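Local coordinates for protein Ispd/ispf bifunctional enzyme (Campylobacter jejuni, PDB 1W55) that catalyses two steps of isoprenoid precursor biosynthesis, transferring the cytidylyl group of CTP to methylerythritol phosphate and cyclising the later phosphorylated product to methylerythritol cyclodiphosphate with release of CMP, at residues Lys23-Leu28 / Ile57-Lys62; Tyr36-Leu41 / Lys65-Ile70; Asp247-Ser252 / Ile303-Met308; Glu268-Thr273 / Met283-Gln288. One frame throughout, in Å; residues are numbered along the deposited sequence. Where two conformers were deposited one is given.

Contact 1: Lys23-Leu28 / Ile57-Lys62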
loop_
_atom_site.group_PDB
_atom_site.type_symbol
_atom_site.label_atom_id
_atom_site.label_comp_id
_atom_site.label_asym_id
_atom_site.label_seq_id
_atom_site.Cartn_x
_atom_site.Cartn_y
_atom_site.Cartn_z
ATOM N N LYS A 23 12.823 0.242 27.983
ATOM C CA LYS A 23 12.823 -0.227 26.603
ATOM C C LYS A 23 12.441 -1.699 26.445
ATOM O O LYS A 23 11.891 -2.085 25.418
ATOM C CB LYS A 23 14.133 0.129 25.895
ATOM C CG LYS A 23 15.302 -0.818 26.146
ATOM C CD LYS A 23 16.395 -0.539 25.127
ATOM C CE LYS A 23 17.547 0.189 25.760
ATOM N NZ LYS A 23 18.617 -0.790 26.082
ATOM N N GLN A 24 12.691 -2.510 27.465
ATOM C CA GLN A 24 12.358 -3.932 27.382
ATOM C C GLN A 24 10.849 -4.196 27.421
ATOM O O GLN A 24 10.408 -5.284 27.025
ATOM C CB GLN A 24 13.093 -4.772 28.433
ATOM C CG GLN A 24 13.295 -4.109 29.782
ATOM C CD GLN A 24 14.586 -3.307 29.853
ATOM O OE1 GLN A 24 14.560 -2.080 29.723
ATOM N NE2 GLN A 24 15.715 -3.994 30.064
ATOM N N PHE A 25 10.077 -3.190 27.865
ATOM C CA PHE A 25 8.623 -3.287 27.954
ATOM C C PHE A 25 7.829 -2.462 26.930
ATOM O O PHE A 25 6.613 -2.364 27.049
ATOM C CB PHE A 25 8.137 -2.986 29.384
ATOM C CG PHE A 25 8.823 -3.809 30.433
ATOM C CD1 PHE A 25 9.519 -3.198 31.465
ATOM C CD2 PHE A 25 8.812 -5.191 30.364
ATOM C CE1 PHE A 25 10.184 -3.951 32.422
ATOM C CE2 PHE A 25 9.474 -5.962 31.315
ATOM C CZ PHE A 25 10.156 -5.341 32.346
ATOM N N LEU A 26 8.496 -1.865 25.947
ATOM C CA LEU A 26 7.793 -1.319 24.779
ATOM C C LEU A 26 7.051 -2.439 24.087
ATOM O O LEU A 26 7.598 -3.546 23.953
ATOM C CB LEU A 26 8.763 -0.712 23.774
ATOM C CG LEU A 26 9.580 0.509 24.190
ATOM C CD1 LEU A 26 10.622 0.792 23.115
ATOM C CD2 LEU A 26 8.679 1.723 24.439
ATOM N N ARG A 27 5.830 -2.174 23.637
ATOM C CA ARG A 27 5.055 -3.219 22.988
ATOM C C ARG A 27 5.302 -3.271 21.490
ATOM O O ARG A 27 5.209 -2.266 20.800
ATOM C CB ARG A 27 3.550 -3.099 23.308
ATOM C CG ARG A 27 3.052 -4.161 24.302
ATOM C CD ARG A 27 3.872 -4.225 25.606
ATOM N NE ARG A 27 3.265 -5.058 26.639
ATOM C CZ ARG A 27 3.524 -4.948 27.941
ATOM N NH1 ARG A 27 4.395 -4.051 28.374
ATOM N NH2 ARG A 27 2.919 -5.745 28.813
ATOM N N LEU A 28 5.630 -4.461 21.013
ATOM C CA LEU A 28 5.816 -4.738 19.593
ATOM C C LEU A 28 4.760 -5.778 19.275
ATOM O O LEU A 28 4.866 -6.929 19.708
ATOM C CB LEU A 28 7.222 -5.305 19.312
ATOM C CG LEU A 28 8.455 -4.559 19.853
ATOM C CD1 LEU A 28 9.744 -5.130 19.256
ATOM C CD2 LEU A 28 8.386 -3.050 19.639
ATOM N N ILE A 57 12.278 -10.356 37.258
ATOM C CA ILE A 57 11.977 -11.770 37.008
ATOM C C ILE A 57 10.504 -12.112 37.253
ATOM O O ILE A 57 9.884 -12.802 36.440
ATOM C CB ILE A 57 12.923 -12.706 37.821
ATOM C CG1 ILE A 57 14.355 -12.627 37.278
ATOM C CG2 ILE A 57 12.444 -14.170 37.764
ATOM C CD1 ILE A 57 15.366 -13.493 38.032
ATOM N N THR A 58 9.964 -11.621 38.368
ATOM C CA THR A 58 8.585 -11.874 38.787
ATOM C C THR A 58 7.625 -11.473 37.680
ATOM O O THR A 58 6.763 -12.259 37.279
ATOM C CB THR A 58 8.252 -11.079 40.090
ATOM O OG1 THR A 58 9.130 -11.482 41.153
ATOM C CG2 THR A 58 6.859 -11.450 40.624
ATOM N N TYR A 59 7.795 -10.250 37.187
ATOM C CA TYR A 59 6.973 -9.730 36.113
ATOM C C TYR A 59 7.154 -10.523 34.803
ATOM O O TYR A 59 6.164 -10.918 34.181
ATOM C CB TYR A 59 7.249 -8.240 35.909
ATOM C CG TYR A 59 6.308 -7.580 34.929
ATOM C CD1 TYR A 59 4.911 -7.700 35.065
ATOM C CD2 TYR A 59 6.803 -6.846 33.857
ATOM C CE1 TYR A 59 4.049 -7.104 34.144
ATOM C CE2 TYR A 59 5.951 -6.239 32.941
ATOM C CZ TYR A 59 4.583 -6.369 33.087
ATOM O OH TYR A 59 3.758 -5.774 32.161
ATOM N N MET A 60 8.404 -10.776 34.399
ATOM C CA MET A 60 8.682 -11.457 33.133
ATOM C C MET A 60 8.170 -12.886 33.094
ATOM O O MET A 60 7.739 -13.363 32.037
ATOM C CB MET A 60 10.172 -11.457 32.819
ATOM C CG MET A 60 10.717 -10.100 32.449
ATOM S SD MET A 60 12.369 -10.244 31.801
ATOM C CE MET A 60 12.703 -8.501 31.391
ATOM N N LYS A 61 8.232 -13.562 34.238
ATOM C CA LYS A 61 7.741 -14.934 34.368
ATOM C C LYS A 61 6.242 -15.066 34.074
ATOM O O LYS A 61 5.768 -16.145 33.703
ATOM C CB LYS A 61 8.039 -15.462 35.764
ATOM C CG LYS A 61 9.372 -16.198 35.889
ATOM C CD LYS A 61 9.592 -16.604 37.344
ATOM C CE LYS A 61 10.657 -17.674 37.486
ATOM N NZ LYS A 61 11.070 -17.831 38.916
ATOM N N LYS A 62 5.511 -13.965 34.229
ATOM C CA LYS A 62 4.078 -13.920 33.960
ATOM C C LYS A 62 3.736 -13.942 32.475
ATOM O O LYS A 62 2.561 -14.000 32.117
ATOM C CB LYS A 62 3.459 -12.681 34.614
ATOM C CG LYS A 62 3.388 -12.787 36.121
ATOM C CD LYS A 62 2.802 -11.550 36.733
ATOM C CE LYS A 62 2.671 -11.724 38.244
ATOM N NZ LYS A 62 1.582 -10.857 38.791
#

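Contact 2: Tyr36-Leu41 / Lys65-Ile70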
loop_
_atom_site.group_PDB
_atom_site.type_symbol
_atom_site.label_atom_id
_atom_site.label_comp_id
_atom_site.label_asym_id
_atom_site.label_seq_id
_atom_site.Cartn_x
_atom_site.Cartn_y
_atom_site.Cartn_z
ATOM N N TYR A 36 9.471 -10.317 22.419
ATOM C CA TYR A 36 9.554 -10.294 20.961
ATOM C C TYR A 36 10.953 -10.700 20.445
ATOM O O TYR A 36 11.067 -11.542 19.556
ATOM C CB TYR A 36 9.155 -8.917 20.417
ATOM C CG TYR A 36 9.020 -8.873 18.915
ATOM C CD1 TYR A 36 7.767 -8.967 18.305
ATOM C CD2 TYR A 36 10.149 -8.736 18.095
ATOM C CE1 TYR A 36 7.640 -8.925 16.906
ATOM C CE2 TYR A 36 10.037 -8.691 16.707
ATOM C CZ TYR A 36 8.783 -8.790 16.118
ATOM O OH TYR A 36 8.680 -8.755 14.746
ATOM N N ALA A 37 12.005 -10.095 20.992
ATOM C CA ALA A 37 13.384 -10.415 20.576
ATOM C C ALA A 37 13.768 -11.871 20.856
ATOM O O ALA A 37 14.393 -12.526 20.013
ATOM C CB ALA A 37 14.388 -9.463 21.240
ATOM N N THR A 38 13.382 -12.374 22.028
ATOM C CA THR A 38 13.665 -13.757 22.420
ATOM C C THR A 38 12.930 -14.753 21.516
ATOM O O THR A 38 13.529 -15.726 21.043
ATOM C CB THR A 38 13.318 -14.001 23.908
ATOM O OG1 THR A 38 13.982 -13.030 24.729
ATOM C CG2 THR A 38 13.915 -15.292 24.375
ATOM N N LYS A 39 11.651 -14.483 21.259
ATOM C CA LYS A 39 10.839 -15.310 20.362
ATOM C C LYS A 39 11.468 -15.381 18.978
ATOM O O LYS A 39 11.563 -16.458 18.401
ATOM C CB LYS A 39 9.400 -14.772 20.251
ATOM C CG LYS A 39 8.492 -15.189 21.398
ATOM C CD LYS A 39 7.050 -14.781 21.121
ATOM C CE LYS A 39 6.085 -15.439 22.083
ATOM N NZ LYS A 39 4.759 -14.756 22.040
ATOM N N ASN A 40 11.885 -14.225 18.460
ATOM C CA ASN A 40 12.558 -14.118 17.161
ATOM C C ASN A 40 13.787 -15.042 17.019
ATOM O O ASN A 40 13.863 -15.850 16.090
ATOM C CB ASN A 40 12.950 -12.653 16.913
ATOM C CG ASN A 40 13.671 -12.441 15.580
ATOM O OD1 ASN A 40 13.116 -12.720 14.504
ATOM N ND2 ASN A 40 14.911 -11.922 15.644
ATOM N N LEU A 41 14.739 -14.911 17.941
ATOM C CA LEU A 41 15.958 -15.718 17.927
ATOM C C LEU A 41 15.667 -17.197 18.190
ATOM O O LEU A 41 16.249 -18.069 17.555
ATOM C CB LEU A 41 16.949 -15.183 18.967
ATOM C CG LEU A 41 18.311 -14.701 18.477
ATOM C CD1 LEU A 41 18.256 -14.144 17.058
ATOM C CD2 LEU A 41 18.854 -13.663 19.422
ATOM N N LYS A 65 6.410 -19.515 29.999
ATOM C CA LYS A 65 6.944 -20.624 30.778
ATOM C C LYS A 65 8.104 -21.300 30.035
ATOM O O LYS A 65 8.628 -22.320 30.485
ATOM C CB LYS A 65 5.825 -21.637 31.083
ATOM C CG LYS A 65 4.891 -21.946 29.890
ATOM C CD LYS A 65 3.548 -22.525 30.348
ATOM C CE LYS A 65 2.432 -21.485 30.306
ATOM N NZ LYS A 65 1.663 -21.431 31.593
ATOM N N ASN A 66 8.508 -20.714 28.907
ATOM C CA ASN A 66 9.465 -21.335 27.985
ATOM C C ASN A 66 10.951 -21.080 28.240
ATOM O O ASN A 66 11.800 -21.720 27.618
ATOM C CB ASN A 66 9.145 -20.935 26.539
ATOM C CG ASN A 66 7.872 -21.581 26.022
ATOM O OD1 ASN A 66 7.521 -22.696 26.421
ATOM N ND2 ASN A 66 7.173 -20.883 25.133
ATOM N N TYR A 67 11.279 -20.146 29.127
ATOM C CA TYR A 67 12.681 -19.782 29.314
ATOM C C TYR A 67 13.105 -19.869 30.755
ATOM O O TYR A 67 12.283 -19.841 31.668
ATOM C CB TYR A 67 12.967 -18.363 28.807
ATOM C CG TYR A 67 12.296 -18.002 27.506
ATOM C CD1 TYR A 67 11.484 -16.875 27.418
ATOM C CD2 TYR A 67 12.474 -18.777 26.364
ATOM C CE1 TYR A 67 10.871 -16.534 26.230
ATOM C CE2 TYR A 67 11.857 -18.446 25.171
ATOM C CZ TYR A 67 11.052 -17.325 25.114
ATOM O OH TYR A 67 10.432 -16.979 23.934
ATOM N N GLU A 68 14.408 -19.963 30.958
ATOM C CA GLU A 68 14.948 -19.833 32.301
ATOM C C GLU A 68 15.335 -18.384 32.532
ATOM O O GLU A 68 16.002 -17.762 31.700
ATOM C CB GLU A 68 16.135 -20.769 32.500
ATOM C CG GLU A 68 15.705 -22.222 32.630
ATOM C CD GLU A 68 16.822 -23.132 33.103
ATOM O OE1 GLU A 68 17.074 -24.141 32.410
ATOM O OE2 GLU A 68 17.434 -22.842 34.162
ATOM N N PHE A 69 14.887 -17.842 33.654
ATOM C CA PHE A 69 15.221 -16.481 34.020
ATOM C C PHE A 69 16.262 -16.477 35.121
ATOM O O PHE A 69 16.235 -17.326 36.015
ATOM C CB PHE A 69 13.974 -15.729 34.462
ATOM C CG PHE A 69 13.002 -15.491 33.352
ATOM C CD1 PHE A 69 11.953 -16.389 33.125
ATOM C CD2 PHE A 69 13.136 -14.379 32.523
ATOM C CE1 PHE A 69 11.048 -16.179 32.091
ATOM C CE2 PHE A 69 12.242 -14.155 31.474
ATOM C CZ PHE A 69 11.193 -15.051 31.254
ATOM N N ILE A 70 17.181 -15.520 35.047
ATOM C CA ILE A 70 18.187 -15.352 36.069
ATOM C C ILE A 70 18.408 -13.862 36.331
ATOM O O ILE A 70 18.370 -13.046 35.405
ATOM C CB ILE A 70 19.493 -16.081 35.655
ATOM C CG1 ILE A 70 20.426 -16.232 36.862
ATOM C CG2 ILE A 70 20.180 -15.380 34.468
ATOM C CD1 ILE A 70 21.353 -17.424 36.759
#

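Contact 3: Asp247-Ser252 / Ile303-Met308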
loop_
_atom_site.group_PDB
_atom_site.type_symbol
_atom_site.label_atom_id
_atom_site.label_comp_id
_atom_site.label_asym_id
_atom_site.label_seq_id
_atom_site.Cartn_x
_atom_site.Cartn_y
_atom_site.Cartn_z
ATOM N N ASP A 247 -7.149 10.744 51.904
ATOM C CA ASP A 247 -7.716 10.900 50.562
ATOM C C ASP A 247 -8.192 9.557 49.984
ATOM O O ASP A 247 -7.442 8.906 49.257
ATOM C CB ASP A 247 -6.639 11.538 49.675
ATOM C CG ASP A 247 -7.191 12.199 48.426
ATOM O OD1 ASP A 247 -8.189 11.714 47.821
ATOM O OD2 ASP A 247 -6.632 13.204 47.940
ATOM N N VAL A 248 -9.422 9.139 50.316
ATOM C CA VAL A 248 -9.975 7.869 49.812
ATOM C C VAL A 248 -10.037 7.862 48.305
ATOM O O VAL A 248 -9.878 6.818 47.687
ATOM C CB VAL A 248 -11.468 7.593 50.128
ATOM C CG1 VAL A 248 -11.673 6.226 50.795
ATOM C CG2 VAL A 248 -12.220 8.754 50.737
ATOM N N LEU A 249 -10.342 9.014 47.722
ATOM C CA LEU A 249 -10.392 9.121 46.271
ATOM C C LEU A 249 -9.040 8.730 45.650
ATOM O O LEU A 249 -8.971 7.827 44.814
ATOM C CB LEU A 249 -10.861 10.514 45.825
ATOM C CG LEU A 249 -11.142 10.638 44.322
ATOM C CD1 LEU A 249 -12.118 11.787 44.027
ATOM C CD2 LEU A 249 -9.849 10.799 43.517
ATOM N N ALA A 250 -7.972 9.407 46.062
ATOM C CA ALA A 250 -6.644 9.137 45.521
ATOM C C ALA A 250 -6.282 7.660 45.707
ATOM O O ALA A 250 -5.683 7.047 44.832
ATOM C CB ALA A 250 -5.595 10.048 46.184
ATOM N N HIS A 251 -6.678 7.092 46.841
ATOM C CA HIS A 251 -6.362 5.710 47.161
ATOM C C HIS A 251 -7.120 4.739 46.262
ATOM O O HIS A 251 -6.541 3.757 45.792
ATOM C CB HIS A 251 -6.631 5.433 48.646
ATOM C CG HIS A 251 -5.803 6.282 49.560
ATOM N ND1 HIS A 251 -6.175 6.573 50.854
ATOM C CD2 HIS A 251 -4.630 6.927 49.349
ATOM C CE1 HIS A 251 -5.264 7.356 51.406
ATOM N NE2 HIS A 251 -4.314 7.579 50.516
ATOM N N SER A 252 -8.395 5.038 46.004
ATOM C CA SER A 252 -9.206 4.203 45.123
ATOM C C SER A 252 -8.652 4.264 43.708
ATOM O O SER A 252 -8.531 3.244 43.033
ATOM C CB SER A 252 -10.668 4.658 45.139
ATOM O OG SER A 252 -11.427 3.955 44.171
ATOM N N ILE A 303 -10.213 8.315 33.077
ATOM C CA ILE A 303 -10.539 8.004 34.452
ATOM C C ILE A 303 -11.986 8.402 34.710
ATOM O O ILE A 303 -12.409 9.507 34.350
ATOM C CB ILE A 303 -9.615 8.789 35.399
ATOM C CG1 ILE A 303 -8.206 8.199 35.380
ATOM C CG2 ILE A 303 -10.176 8.831 36.841
ATOM C CD1 ILE A 303 -7.133 9.225 35.711
ATOM N N ASP A 304 -12.750 7.494 35.311
ATOM C CA ASP A 304 -14.090 7.845 35.784
ATOM C C ASP A 304 -14.278 7.364 37.207
ATOM O O ASP A 304 -13.866 6.250 37.571
ATOM C CB ASP A 304 -15.191 7.305 34.867
ATOM C CG ASP A 304 -16.545 7.922 35.166
ATOM O OD1 ASP A 304 -16.606 9.084 35.646
ATOM O OD2 ASP A 304 -17.614 7.319 34.965
ATOM N N ILE A 305 -14.892 8.224 38.011
ATOM C CA ILE A 305 -14.936 8.052 39.461
ATOM C C ILE A 305 -16.343 8.254 39.970
ATOM O O ILE A 305 -17.078 9.103 39.466
ATOM C CB ILE A 305 -13.935 9.028 40.152
ATOM C CG1 ILE A 305 -12.487 8.582 39.852
ATOM C CG2 ILE A 305 -14.152 9.077 41.678
ATOM C CD1 ILE A 305 -11.416 9.600 40.229
ATOM N N CYS A 306 -16.725 7.443 40.948
ATOM C CA CYS A 306 -17.942 7.667 41.686
ATOM C C CYS A 306 -17.656 7.730 43.182
ATOM O O CYS A 306 -17.178 6.762 43.777
ATOM C CB CYS A 306 -18.998 6.602 41.388
ATOM S SG CYS A 306 -20.571 7.077 42.161
ATOM N N VAL A 307 -17.917 8.895 43.767
ATOM C CA VAL A 307 -17.757 9.093 45.195
ATOM C C VAL A 307 -19.116 8.817 45.810
ATOM O O VAL A 307 -20.129 9.377 45.380
ATOM C CB VAL A 307 -17.326 10.542 45.552
ATOM C CG1 VAL A 307 -17.211 10.709 47.072
ATOM C CG2 VAL A 307 -16.011 10.936 44.859
ATOM N N MET A 308 -19.140 7.942 46.805
ATOM C CA MET A 308 -20.364 7.662 47.531
ATOM C C MET A 308 -20.253 8.304 48.908
ATOM O O MET A 308 -19.459 7.884 49.758
ATOM C CB MET A 308 -20.617 6.159 47.591
ATOM C CG MET A 308 -20.627 5.510 46.186
ATOM S SD MET A 308 -19.951 3.815 46.087
ATOM C CE MET A 308 -20.619 3.118 47.427
#

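Contact 4: Glu268-Thr273 / Met283-Gln288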
loop_
_atom_site.group_PDB
_atom_site.type_symbol
_atom_site.label_atom_id
_atom_site.label_comp_id
_atom_site.label_asym_id
_atom_site.label_seq_id
_atom_site.Cartn_x
_atom_site.Cartn_y
_atom_site.Cartn_z
ATOM N N GLU A 268 0.158 -3.384 48.696
ATOM C CA GLU A 268 1.354 -4.095 48.240
ATOM C C GLU A 268 2.451 -3.104 47.831
ATOM O O GLU A 268 3.638 -3.380 48.003
ATOM C CB GLU A 268 1.030 -5.026 47.060
ATOM C CG GLU A 268 -0.182 -5.948 47.261
ATOM C CD GLU A 268 0.076 -7.083 48.252
ATOM O OE1 GLU A 268 1.241 -7.545 48.345
ATOM O OE2 GLU A 268 -0.882 -7.511 48.945
ATOM N N LEU A 269 2.055 -1.954 47.283
ATOM C CA LEU A 269 3.025 -0.952 46.843
ATOM C C LEU A 269 3.499 -0.053 47.996
ATOM O O LEU A 269 4.679 0.273 48.075
ATOM C CB LEU A 269 2.469 -0.110 45.682
ATOM C CG LEU A 269 3.400 0.930 45.043
ATOM C CD1 LEU A 269 4.700 0.295 44.527
ATOM C CD2 LEU A 269 2.696 1.700 43.920
ATOM N N TYR A 270 2.571 0.336 48.873
ATOM C CA TYR A 270 2.881 1.171 50.032
ATOM C C TYR A 270 2.370 0.527 51.322
ATOM O O TYR A 270 1.361 0.979 51.864
ATOM C CB TYR A 270 2.251 2.555 49.885
ATOM C CG TYR A 270 2.589 3.269 48.595
ATOM C CD1 TYR A 270 1.595 3.547 47.656
ATOM C CD2 TYR A 270 3.893 3.688 48.321
ATOM C CE1 TYR A 270 1.887 4.217 46.472
ATOM C CE2 TYR A 270 4.203 4.354 47.135
ATOM C CZ TYR A 270 3.192 4.614 46.214
ATOM O OH TYR A 270 3.479 5.273 45.039
ATOM N N PRO A 271 3.058 -0.509 51.816
ATOM C CA PRO A 271 2.607 -1.236 53.019
ATOM C C PRO A 271 2.564 -0.305 54.231
ATOM O O PRO A 271 3.604 0.192 54.653
ATOM C CB PRO A 271 3.670 -2.329 53.216
ATOM C CG PRO A 271 4.498 -2.347 51.969
ATOM C CD PRO A 271 4.325 -1.038 51.275
ATOM N N ASP A 272 1.370 -0.079 54.772
ATOM C CA ASP A 272 1.142 0.970 55.767
ATOM C C ASP A 272 0.732 0.418 57.140
ATOM O O ASP A 272 0.102 1.102 57.947
ATOM C CB ASP A 272 0.091 1.958 55.239
ATOM C CG ASP A 272 -0.043 3.202 56.106
ATOM O OD1 ASP A 272 0.984 3.654 56.668
ATOM O OD2 ASP A 272 -1.140 3.787 56.282
ATOM N N THR A 273 1.105 -0.824 57.404
ATOM C CA THR A 273 0.722 -1.492 58.646
ATOM C C THR A 273 1.424 -0.910 59.892
ATOM O O THR A 273 0.875 -0.944 60.999
ATOM C CB THR A 273 0.920 -3.030 58.511
ATOM O OG1 THR A 273 0.754 -3.656 59.787
ATOM C CG2 THR A 273 2.363 -3.377 58.106
ATOM N N MET A 283 -1.586 12.122 46.669
ATOM C CA MET A 283 -1.500 12.476 45.262
ATOM C C MET A 283 -0.091 12.202 44.715
ATOM O O MET A 283 0.067 11.878 43.534
ATOM C CB MET A 283 -1.887 13.949 45.048
ATOM C CG MET A 283 -3.376 14.239 45.250
ATOM S SD MET A 283 -4.462 13.183 44.222
ATOM C CE MET A 283 -4.465 14.076 42.639
ATOM N N GLU A 284 0.918 12.335 45.577
ATOM C CA GLU A 284 2.292 11.980 45.217
ATOM C C GLU A 284 2.430 10.466 45.127
ATOM O O GLU A 284 3.112 9.959 44.233
ATOM C CB GLU A 284 3.301 12.579 46.217
ATOM C CG GLU A 284 4.771 12.218 45.970
ATOM C CD GLU A 284 5.327 12.713 44.630
ATOM O OE1 GLU A 284 4.911 13.793 44.139
ATOM O OE2 GLU A 284 6.196 12.014 44.063
ATOM N N LEU A 285 1.759 9.757 46.040
ATOM C CA LEU A 285 1.711 8.297 46.016
ATOM C C LEU A 285 1.037 7.812 44.738
ATOM O O LEU A 285 1.512 6.870 44.108
ATOM C CB LEU A 285 0.962 7.749 47.238
ATOM C CG LEU A 285 1.528 8.002 48.640
ATOM C CD1 LEU A 285 0.695 7.274 49.685
ATOM C CD2 LEU A 285 2.990 7.591 48.749
ATOM N N LEU A 286 -0.069 8.470 44.374
ATOM C CA LEU A 286 -0.759 8.242 43.105
ATOM C C LEU A 286 0.168 8.440 41.909
ATOM O O LEU A 286 0.237 7.587 41.021
ATOM C CB LEU A 286 -1.979 9.177 42.975
ATOM C CG LEU A 286 -2.667 9.257 41.603
ATOM C CD1 LEU A 286 -3.208 7.874 41.150
ATOM C CD2 LEU A 286 -3.781 10.313 41.581
ATOM N N LYS A 287 0.869 9.574 41.883
ATOM C CA LYS A 287 1.795 9.883 40.795
ATOM C C LYS A 287 2.884 8.805 40.647
ATOM O O LYS A 287 3.218 8.392 39.536
ATOM C CB LYS A 287 2.435 11.252 41.009
ATOM C CG LYS A 287 3.487 11.617 39.967
ATOM C CD LYS A 287 4.362 12.778 40.422
ATOM C CE LYS A 287 3.702 14.138 40.152
ATOM N NZ LYS A 287 3.823 14.586 38.727
ATOM N N GLN A 288 3.418 8.351 41.772
ATOM C CA GLN A 288 4.472 7.339 41.766
ATOM C C GLN A 288 3.963 5.973 41.311
ATOM O O GLN A 288 4.698 5.217 40.674
ATOM C CB GLN A 288 5.125 7.235 43.148
ATOM C CG GLN A 288 6.090 8.375 43.455
ATOM C CD GLN A 288 6.715 8.250 44.835
ATOM O OE1 GLN A 288 7.177 7.176 45.219
ATOM N NE2 GLN A 288 6.720 9.342 45.583
#

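Contact 1: Lys23-Leu28 / Ile57-Lys62
Two first torsions bring the rings of Phe25 and Tyr59 together: CG of Tyr59 stands anti to the backbone N (chi1 -173°), while CG of Phe25 lies beside its own N and anti to the carbonyl carbon (chi1 -53°). The result is an edge-to-face pair, with centroids 5.4 Å apart and planes at 72°. The CD2-CE2 edge of Tyr59 rides over one face of Phe25 near the rim, Tyr59 CD2 lying 3.8 Å from Phe25 CE2; CG of Gln24 covers the opposite face. Met60 adds its methyl obliquely, CE being 4.1 Å from Phe25 CE2. The bent chain of Arg27, in one of two deposited conformers, turns its guanidinium back along its own segment. In that conformer NH1 donates to Phe25 O at 3.1 Å and NH2 reaches Tyr59 OH at 3.5 Å, a weak bond; both oxygens lie near the guanidinium plane. Arg27 O accepts from Trp368 NE1, and Tyr59 touches Ile296, both of the cyclodiphosphate synthase region, so the contact lies where the two catalytic domains meet. The largely buried aromatic cluster packs helix 57-61, which follows strand 50-54, against the segment entering the small hairpin 27-28/31-32, within the Rossmann-like GT-A fold of the cytidylyltransferase domain.

Contact 2: Tyr36-Leu41 / Lys65-Ile70
A CH-pi contact without any hydrogen bond across it joins helix 33-42 to the residues leading into strand 68-71, which pairs with strand 50-54 alone in the sheet of the cytidylyltransferase domain. Thr38 and Tyr67 approach from opposite directions, and the threonine methyl lands on the ring: CG2 is 3.8 Å from the ring centroid and 19° off its normal. The methyl is displaced toward the hydroxyl end, where CG2 to Tyr67 CZ measures 3.6 Å. CB of Asn66, the preceding residue, lies over the opposite face near the rim. Because Thr38 CG2 is anti to the backbone N, beside the carbonyl carbon, the methyl is presented to the ring, and OG1 is left to bond Trp34 O one turn earlier in the helix. In this Rossmann-like GT-A fold, strand 68-71 runs parallel to strand 50-54, which in turn pairs with strand 4-9. The helix packs on this same sheet, for Thr38 and Leu41 both touch Met8, while Tyr67 rests on Ile50. At the margin, Lys39 crosses Tyr67 at about a right angle. Its CG lies 3.7 Å from Tyr67 OH, whereas the extended chain beyond carries NZ to a salt bridge with Asp31. The two backbones stay well separated, the CA atoms of Thr38 and Tyr67 being 9.2 Å apart.

Contact 3: Asp247-Ser252 / Ile303-Met308
Leu249 meets both Ile305 and Val307 at about a right angle, packing the first turn of helix 248-260 on strand 298-308. This is helix-on-sheet packing in the alpha/beta fold of the IspF domain. Of the two leucine methyls, CD2 meets Ile305 alone, at 3.8 Å from its CD1, while CD1 sits between Ile305 CG2 and Val307 CG2, 4.1 Å from each. The isoleucine thus contributes both of its branches. CG of Leu249 is anti to its backbone N (chi1 -171°), which carries the branched end from the helix toward the strand, where the nearest CA atoms, those of Leu249 and Val307, are 7.4 Å apart. Met321 and Ile325 of helix 318-329 continue the apolar layer beside Leu249 and Ile305. The neighbourhood is functional: His251, on the same helix, is a probable metal ligand by similarity, and its ND1 bonds His219 NE2. Met308, next along the strand, lines the geranyl diphosphate pocket and packs on Phe216 of a neighbouring subunit. The start of the helix is held by an N-cap, in which Ala250 N donates to Asp247 OD1 at 2.9 Å, nearly straight at 169° but from above the carboxylate plane.

Contact 4: Glu268-Thr273 / Met283-Gln288
Tyr270, Leu285 and Gln288 carry this contact between the residues leaving short helix 266-269 and helix 282-295 of the IspF domain, an alpha/beta fold in which helices pack on one side of a mixed sheet. Tyr270 has the most surface buried. It is the first residue past the helical conformation, and with CG beside the backbone N, anti to the carbonyl carbon (chi1 -53°), it sends its ring toward helix 282-295. There its hydroxyl donates to Leu285 O at 2.7 Å, in the carbonyl plane and on a lone pair, with a C=O...OH angle of 124°. Leu285 comes next: its CD2 lies 3.9 Å from the Tyr270 ring centroid and 14° off the normal, a CH-pi contact over one face. Its CB also comes within 3.7 Å of Tyr270 CE1. CG of Leu269 covers the opposite face, so the ring is flanked by two leucines, and Phe277 meets it edge-to-face. Glu268 touches the bound cytidine monophosphate and forms a salt bridge with Lys318 of a neighbouring subunit. The Tyr270 OH to Leu285 O bond joins to helix 282-295 a segment whose residues Tyr270 to Thr273 probably help bind the CDP-methylerythritol 2-phosphate substrate, as in related enzymes. Gln288 lies at the margin, one turn after Leu285, its CB near the plane of the Tyr270 ring and 3.2 Å from Tyr270 OH. Its amide turns back along its own helix, where NE2 donates to the anti lone pair of Glu284 OE2 at 3.1 Å.

How the contacts relate
The four contacts fall into two pairs, one in each catalytic domain. Contacts 1 and 2 lie in the cytidylyltransferase domain, centres 11 Å apart, their segments alternating along the chain; they touch where Met60 and Lys61 of helix 57-61 pack on Phe69 of strand 68-71. Contacts 3 and 4 belong to the cyclodiphosphate synthase domain, centres 15 Å apart. Both segments of contact 4 come between those of contact 3 in sequence, and the two touch where Ala250 meets Met283. Neither contact of one domain touches a contact of the other; contacts 1 and 4 come closest, nearest atoms about 10 Å apart. The centres of contacts 2 and 3 are about 39 Å apart, consistent with two separate active sites on one polypeptide.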